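PDB 1VPB: putative modulator of DNA gyrase from Bacteroides thetaiotaomicron, which is of unproven function but belongs to the PmbA/TldD (peptidase U62) family and is probably a metallopeptidase. Local coordinates for residues K127-D130 / A131-S135; S135-P138 / D139-I142. One frame throughout, in Å; residues are numbered along the deposited sequence. Where two conformers were deposited one is given.

Overall arrangement
Contacts 1 and 2 follow each other and share S135. Contact 1 lies in the connection between helix 87-101 and helix 138-150; contact 2 runs from the end of that connection into the helix. Both are partly buried. In contact 1, Y129 and F133 rest on strands 159-177 and 181-198 of the six-stranded antiparallel sheet. Contact 2 faces strand 36-52 and packs on the second subunit, which does not touch contact 1. Each uses a side-chain oxygen to take a backbone N-H two residues on. In contact 1 it belongs to a buried carboxylate, held by protein amides and a weak hydroxyl bond. In contact 2 it belongs to a neutral amide at the partly exposed helix start, where two waters join in.

Contact 1 (K127-D130 / A131-S135); sequences KLYD and AKFAS
D130 starts a type I beta turn that ends at F133, and its carboxylate adds an Asx turn with K132. The beta turn is closed by F133 N, which donates to D130 O at 2.9 Å. The Asx turn is closed by K132 N, which donates to D130 OD1 at 3.1 Å. This amide meets OD1 from above the carboxylate plane, 59° out of it. The D130 side chain reaches forward to it because CG lies anti to the backbone N (chi1 180°), beside the carbonyl carbon. The K132 side chain passes D130 at a slant, with K132 CB 3.4 Å from D130 OD1. The rest of the chain departs, and K132 NZ ends 5.6 Å from D130 OD1, so the opposite charges do not touch. The other carboxylate oxygen, OD2, accepts from M217 N and weakly from Y190 OH. The buried carboxylate therefore has partners at both oxygens.

Y129 and F133 cross at about a right angle. The rings do not stack. The phenol end of Y129 comes to the root of F133, with Y129 OH 4.0 Å from F133 CB. F133 lies on T188 and Y190 of one strand and on D168 and E170 of its neighbour. The Y129 ring meets that of F172, and its hydroxyl bonds to E170. D130 N adds a bond to T188 OG1, which ties the turn to the same sheet. Water 1 lies at the edge of the Y129 ring, in its plane: it donates to Y129 OH at 2.9 Å and accepts from A134 N at 2.9 Å.

Contact 2 (S135-P138 / D139-I142); sequences SLNP and DDKI
N137 caps the helix that begins at P138. Its OD1 accepts from D139 N at 2.9 Å, which closes an Asx turn. The amide N-H comes from above the carbonyl plane of the side chain, 62° out of it. CG of N137 stands anti to the backbone N (chi1 176°), and this carries OD1 over the first helical turn. The amide of N137 runs alongside the D139 side chain in the same direction, which brings OD1 close to D139 CB as well as to D139 N.

The backbone oxygen of N137 takes the amides of D140 and K141, both weakly. D140 N lies 3.0 Å from N137 O with a strongly bent bond, and K141 N is 3.4 Å from the same oxygen. The first helical bond that is not weak is I142 N to P138 O at 3.1 Å, nearly straight at 169°.

Two waters bridge N137 and D140. Both donate to D140 OD2; water 2 accepts from N137 N at 2.8 Å, and water 3 from N137 ND2 at 3.1 Å. An alanine here would lack both OD1 and ND2, and is likely to leave D139 N without its capping acceptor and water 3 with one partner fewer.

The extended K141 chain runs back past N137 O and P138 CA, and its CE lies 3.8 Å from L136 CB. Its NZ forms a salt bridge with D168. Y103 of the second subunit packs on N137 and D139, and S100 of that subunit on P138. The arrangement is that of an asparagine N-cap followed by proline in the first turn, with water 2 replacing the direct return bond of a capping box.

Contact 1 (K127-D130 / A131-S135)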
loop_
_atom_site.group_PDB
_atom_site.type_symbol
_atom_site.label_atom_id
_atom_site.label_comp_id
_atom_site.label_asym_id
_atom_site.label_seq_id
_atom_site.Cartn_x
_atom_site.Cartn_y
_atom_site.Cartn_z
ATOM N N LYS A 127 26.110 -6.514 -15.238
ATOM C CA LYS A 127 25.394 -6.265 -16.499
ATOM C C LYS A 127 23.886 -6.190 -16.277
ATOM O O LYS A 127 23.101 -6.857 -16.959
ATOM C CB LYS A 127 25.713 -7.374 -17.524
ATOM C CG LYS A 127 27.182 -7.311 -17.924
ATOM C CD LYS A 127 27.525 -8.271 -19.026
ATOM C CE LYS A 127 28.998 -8.157 -19.353
ATOM N NZ LYS A 127 29.392 -9.184 -20.412
ATOM N N LEU A 128 23.483 -5.419 -15.265
ATOM C CA LEU A 128 22.071 -5.398 -14.904
ATOM C C LEU A 128 21.329 -4.230 -15.541
ATOM O O LEU A 128 20.107 -4.060 -15.316
ATOM C CB LEU A 128 21.929 -5.305 -13.384
ATOM C CG LEU A 128 22.692 -6.388 -12.599
ATOM C CD1 LEU A 128 22.673 -6.046 -11.117
ATOM C CD2 LEU A 128 22.128 -7.691 -12.833
ATOM N N TYR A 129 22.043 -3.440 -16.342
ATOM C CA TYR A 129 21.500 -2.279 -17.005
ATOM C C TYR A 129 21.565 -2.442 -18.535
ATOM O O TYR A 129 22.656 -2.546 -19.093
ATOM C CB TYR A 129 22.258 -0.999 -16.608
ATOM C CG TYR A 129 21.622 0.282 -17.122
ATOM C CD1 TYR A 129 21.761 0.695 -18.443
ATOM C CD2 TYR A 129 20.817 1.082 -16.297
ATOM C CE1 TYR A 129 21.144 1.832 -18.905
ATOM C CE2 TYR A 129 20.183 2.219 -16.779
ATOM C CZ TYR A 129 20.354 2.606 -18.076
ATOM O OH TYR A 129 19.719 3.765 -18.577
ATOM N N ASP A 130 20.402 -2.402 -19.171
ATOM C CA ASP A 130 20.267 -2.463 -20.648
ATOM C C ASP A 130 20.602 -1.108 -21.248
ATOM O O ASP A 130 19.862 -0.129 -21.161
ATOM C CB ASP A 130 18.848 -2.905 -20.946
ATOM C CG ASP A 130 18.551 -3.004 -22.405
ATOM O OD1 ASP A 130 19.521 -2.867 -23.209
ATOM O OD2 ASP A 130 17.392 -3.229 -22.803
ATOM N N ALA A 131 21.749 -1.031 -21.926
ATOM C CA ALA A 131 22.189 0.231 -22.491
ATOM C C ALA A 131 21.235 0.818 -23.553
ATOM O O ALA A 131 21.279 2.019 -23.820
ATOM C CB ALA A 131 23.534 -0.000 -23.133
ATOM N N LYS A 132 20.430 -0.039 -24.149
ATOM C CA LYS A 132 19.375 0.378 -25.090
ATOM C C LYS A 132 18.224 1.178 -24.460
ATOM O O LYS A 132 17.439 1.820 -25.160
ATOM C CB LYS A 132 18.832 -0.815 -25.817
ATOM C CG LYS A 132 19.920 -1.583 -26.613
ATOM C CD LYS A 132 19.409 -2.814 -27.396
ATOM C CE LYS A 132 20.527 -3.514 -28.227
ATOM N NZ LYS A 132 20.413 -5.055 -28.315
ATOM N N PHE A 133 18.125 1.173 -23.143
ATOM C CA PHE A 133 16.968 1.754 -22.486
ATOM C C PHE A 133 16.622 3.150 -23.026
ATOM O O PHE A 133 15.495 3.390 -23.391
ATOM C CB PHE A 133 17.204 1.802 -20.977
ATOM C CG PHE A 133 16.031 2.343 -20.197
ATOM C CD1 PHE A 133 15.021 1.486 -19.795
ATOM C CD2 PHE A 133 15.953 3.666 -19.854
ATOM C CE1 PHE A 133 13.925 1.976 -19.076
ATOM C CE2 PHE A 133 14.830 4.178 -19.154
ATOM C CZ PHE A 133 13.837 3.299 -18.770
ATOM N N ALA A 134 17.584 4.068 -23.055
ATOM C CA ALA A 134 17.252 5.454 -23.349
ATOM C C ALA A 134 16.866 5.623 -24.804
ATOM O O ALA A 134 16.118 6.544 -25.133
ATOM C CB ALA A 134 18.377 6.382 -23.011
ATOM N N SER A 135 17.282 4.714 -25.662
ATOM C CA SER A 135 16.997 4.852 -27.069
ATOM C C SER A 135 15.637 4.278 -27.510
ATOM O O SER A 135 15.287 4.406 -28.688
ATOM C CB SER A 135 18.089 4.111 -27.874
ATOM O OG SER A 135 17.901 2.699 -27.786
HETATM O O HOH W 1 19.930 4.094 -21.434
#

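Contact 2 (S135-P138 / D139-I142)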
loop_
_atom_site.group_PDB
_atom_site.type_symbol
_atom_site.label_atom_id
_atom_site.label_comp_id
_atom_site.label_asym_id
_atom_site.label_seq_id
_atom_site.Cartn_x
_atom_site.Cartn_y
_atom_site.Cartn_z
ATOM N N SER A 135 17.282 4.714 -25.662
ATOM C CA SER A 135 16.997 4.852 -27.069
ATOM C C SER A 135 15.637 4.278 -27.510
ATOM O O SER A 135 15.287 4.406 -28.688
ATOM C CB SER A 135 18.089 4.111 -27.874
ATOM O OG SER A 135 17.901 2.699 -27.786
ATOM N N LEU A 136 14.907 3.595 -26.624
ATOM C CA LEU A 136 13.723 2.812 -27.031
ATOM C C LEU A 136 12.610 3.757 -27.383
ATOM O O LEU A 136 12.572 4.874 -26.844
ATOM C CB LEU A 136 13.230 1.897 -25.900
ATOM C CG LEU A 136 14.264 0.844 -25.528
ATOM C CD1 LEU A 136 13.757 0.063 -24.329
ATOM C CD2 LEU A 136 14.490 -0.046 -26.721
ATOM N N ASN A 137 11.765 3.328 -28.303
ATOM C CA ASN A 137 10.710 4.165 -28.864
ATOM C C ASN A 137 9.402 3.816 -28.128
ATOM O O ASN A 137 8.984 2.653 -28.098
ATOM C CB ASN A 137 10.542 3.857 -30.356
ATOM C CG ASN A 137 9.384 4.631 -31.009
ATOM O OD1 ASN A 137 8.658 5.389 -30.349
ATOM N ND2 ASN A 137 9.213 4.439 -32.329
ATOM N N PRO A 138 8.767 4.801 -27.501
ATOM C CA PRO A 138 7.560 4.531 -26.722
ATOM C C PRO A 138 6.506 3.886 -27.562
ATOM O O PRO A 138 5.685 3.097 -27.079
ATOM C CB PRO A 138 7.132 5.950 -26.270
ATOM C CG PRO A 138 8.445 6.651 -26.135
ATOM C CD PRO A 138 9.159 6.212 -27.411
ATOM N N ASP A 139 6.479 4.178 -28.837
ATOM C CA ASP A 139 5.495 3.537 -29.673
ATOM C C ASP A 139 5.613 2.011 -29.799
ATOM O O ASP A 139 4.613 1.284 -29.888
ATOM C CB ASP A 139 5.554 4.187 -31.052
ATOM C CG ASP A 139 4.303 3.969 -31.863
ATOM O OD1 ASP A 139 3.177 3.762 -31.295
ATOM O OD2 ASP A 139 4.369 4.007 -33.105
ATOM N N ASP A 140 6.844 1.492 -29.799
ATOM C CA ASP A 140 7.048 0.037 -29.761
ATOM C C ASP A 140 6.555 -0.588 -28.441
ATOM O O ASP A 140 6.024 -1.690 -28.414
ATOM C CB ASP A 140 8.537 -0.264 -29.924
ATOM C CG ASP A 140 9.072 0.159 -31.279
ATOM O OD1 ASP A 140 8.306 0.175 -32.247
ATOM O OD2 ASP A 140 10.258 0.459 -31.445
ATOM N N LYS A 141 6.737 0.160 -27.357
ATOM C CA LYS A 141 6.321 -0.271 -26.014
ATOM C C LYS A 141 4.799 -0.436 -25.988
ATOM O O LYS A 141 4.274 -1.493 -25.639
ATOM C CB LYS A 141 6.815 0.731 -24.948
ATOM C CG LYS A 141 8.324 0.960 -24.877
ATOM C CD LYS A 141 8.649 1.980 -23.853
ATOM C CE LYS A 141 10.105 2.363 -23.866
ATOM N NZ LYS A 141 10.537 3.288 -22.807
ATOM N N ILE A 142 4.065 0.598 -26.381
ATOM C CA ILE A 142 2.621 0.465 -26.354
ATOM C C ILE A 142 2.107 -0.573 -27.366
ATOM O O ILE A 142 1.126 -1.270 -27.101
ATOM C CB ILE A 142 1.926 1.825 -26.525
ATOM C CG1 ILE A 142 0.463 1.681 -26.129
ATOM C CG2 ILE A 142 2.061 2.326 -27.953
ATOM C CD1 ILE A 142 -0.361 2.868 -26.414
HETATM O O HOH W 2 12.160 0.832 -29.519
HETATM O O HOH W 3 10.953 2.174 -33.407
#